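Local atomic coordinates of PncC family amidohydrolase (Enterobacter asburiae, PDB entry 6L19), a protein that belongs to the competence-damaged (CinA C-terminal) family and is probably an amidohydrolase of the PncC type, which deamidates nicotinamide mononucleotide. Residues Asn9-Val12 / Gly13-Thr16. The protein carries 3 engineered substitutions. Sequence-based numbering, arbitrary orientation.
Sequences NNTV and GELT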
ATOM      1  N   ASN A   9      -4.552  -8.003  24.609  1.00 38.30           N
ATOM      2  CA  ASN A   9      -5.952  -7.733  24.262  1.00 38.14           C
ATOM      3  C   ASN A   9      -6.129  -6.304  23.746  1.00 35.85           C
ATOM      4  O   ASN A   9      -6.878  -5.495  24.301  1.00 30.55           O
ATOM      5  CB  ASN A   9      -6.894  -7.968  25.447  1.00 40.22           C
ATOM      6  CG  ASN A   9      -6.563  -9.216  26.228  1.00 51.65           C
ATOM      7  OD1 ASN A   9      -6.758 -10.333  25.751  1.00 55.18           O
ATOM      8  ND2 ASN A   9      -6.078  -9.031  27.452  1.00 54.73           N
ATOM      9  N   ASN A  10      -5.407  -5.995  22.681  1.00 31.58           N
ATOM     10  CA  ASN A  10      -5.474  -4.689  22.049  1.00 29.66           C
ATOM     11  C   ASN A  10      -6.060  -4.833  20.652  1.00 24.55           C
ATOM     12  O   ASN A  10      -5.724  -5.775  19.925  1.00 25.54           O
ATOM     13  CB  ASN A  10      -4.084  -4.044  21.956  1.00 34.09           C
ATOM     14  CG  ASN A  10      -3.581  -3.544  23.288  1.00 41.50           C
ATOM     15  OD1 ASN A  10      -4.157  -2.632  23.880  1.00 44.71           O
ATOM     16  ND2 ASN A  10      -2.491  -4.127  23.761  1.00 47.57           N
ATOM     17  N   THR A  11      -6.925  -3.892  20.279  1.00 24.45           N
ATOM     18  CA  THR A  11      -7.324  -3.787  18.892  1.00 25.50           C
ATOM     19  C   THR A  11      -6.159  -3.257  18.052  1.00 26.05           C
ATOM     20  O   THR A  11      -5.147  -2.768  18.568  1.00 19.00           O
ATOM     21  CB  THR A  11      -8.537  -2.866  18.743  1.00 23.10           C
ATOM     22  OG1 THR A  11      -8.147  -1.504  18.980  1.00 21.90           O
ATOM     23  CG2 THR A  11      -9.665  -3.274  19.714  1.00 20.73           C
ATOM     24  N   VAL A  12      -6.315  -3.349  16.733  1.00 23.56           N
ATOM     25  CA  VAL A  12      -5.302  -2.797  15.835  1.00 28.89           C
ATOM     26  C   VAL A  12      -5.184  -1.290  16.023  1.00 24.72           C
ATOM     27  O   VAL A  12      -4.079  -0.732  15.998  1.00 26.60           O
ATOM     28  CB  VAL A  12      -5.628  -3.181  14.380  1.00 28.92           C
ATOM     29  CG1 VAL A  12      -4.804  -2.357  13.406  1.00 27.41           C
ATOM     30  CG2 VAL A  12      -5.340  -4.651  14.194  1.00 23.97           C
ATOM     31  N   GLY A  13      -6.312  -0.614  16.260  1.00 22.56           N
ATOM     32  CA  GLY A  13      -6.267   0.817  16.515  1.00 17.95           C
ATOM     33  C   GLY A  13      -5.507   1.150  17.781  1.00 25.74           C
ATOM     34  O   GLY A  13      -4.784   2.151  17.845  1.00 22.01           O
ATOM     35  N   GLU A  14      -5.641   0.310  18.808  1.00 25.97           N
ATOM     36  CA  GLU A  14      -4.838   0.527  20.006  1.00 22.19           C
ATOM     37  C   GLU A  14      -3.359   0.284  19.733  1.00 26.78           C
ATOM     38  O   GLU A  14      -2.508   1.017  20.249  1.00 23.81           O
ATOM     39  CB  GLU A  14      -5.307  -0.377  21.137  1.00 24.33           C
ATOM     40  CG  GLU A  14      -6.702  -0.077  21.670  1.00 29.66           C
ATOM     41  CD  GLU A  14      -7.034  -0.994  22.833  1.00 31.99           C
ATOM     42  OE1 GLU A  14      -7.359  -2.181  22.569  1.00 30.64           O
ATOM     43  OE2 GLU A  14      -6.922  -0.538  23.998  1.00 37.73           O
ATOM     44  N   LEU A  15      -3.030  -0.749  18.937  1.00 21.39           N
ATOM     45  CA  LEU A  15      -1.621  -1.040  18.655  1.00 23.59           C
ATOM     46  C   LEU A  15      -0.964   0.102  17.884  1.00 23.74           C
ATOM     47  O   LEU A  15       0.157   0.515  18.214  1.00 23.17           O
ATOM     48  CB  LEU A  15      -1.483  -2.357  17.875  1.00 17.13           C
ATOM     49  CG  LEU A  15      -1.866  -3.632  18.622  1.00 25.32           C
ATOM     50  CD1 LEU A  15      -1.874  -4.833  17.692  1.00 22.11           C
ATOM     51  CD2 LEU A  15      -0.973  -3.880  19.826  1.00 31.57           C
ATOM     52  N   THR A  16      -1.646   0.634  16.862  1.00 22.67           N
ATOM     53  CA  THR A  16      -1.057   1.727  16.090  1.00 19.93           C
ATOM     54  C   THR A  16      -0.919   2.992  16.924  1.00 27.36           C
ATOM     55  O   THR A  16       0.020   3.766  16.719  1.00 22.20           O
ATOM     56  CB  THR A  16      -1.867   2.029  14.823  1.00 19.00           C
ATOM     57  OG1 THR A  16      -3.178   2.487  15.168  1.00 27.23           O
ATOM     58  CG2 THR A  16      -1.986   0.779  13.930  1.00 16.55           C
TER
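The side-chain amide of N10 leads with its oxygen toward one face of the E14 carboxylate. N10 OD1 sits roughly above the carboxylate carbon, 3.5 Å from E14 CD, and the two planes stand 70° apart. At the edge of the carboxylate, OE1 takes the backbone N-H of T11 on its anti side, 17° out of the carboxylate plane. That bond, T11 N to E14 OE1, measures 2.9 Å. OD1 and the carboxylate oxygens are all acceptors, so they do not bond each other. N10 OD1 instead accepts from K18 NZ, one turn beyond E14 in helix 12-25. The lysine's positive charge would probably offset the repulsion between N10 OD1 and the carboxylate.

T11 replies to E14 from the other direction. Its OG1 accepts the backbone N-H of E14 at 3.1 Å from E14 N. With chi1 at 71°, the T11 hydroxyl is staggered between N and C of its own backbone and turned to the first helical turn. These two reciprocal bonds make a capping box, with T11 as the N-cap of helix 12-25. E14 stretches out past CG and crosses the threonine at about a right angle, and E14 CG lies 3.4 Å from T11 OG1.

Regular helix bonds follow at once. L15 N donates to T11 O at 2.9 Å, and T16 N donates to V12 O at the same length. L15 turns CD2 against N10 CB, 3.8 Å away, so a leucine methyl packs beside the asparagine stem. T16 sets CG2 3.3 Å from V12 O. V12 packs on H156 and L159 of helix 147-165, L15 on H156 and T16 on L159. The backbone O of N10 is hydrogen-bonded to H156 NE2, tying the lead-in loop to that same helix.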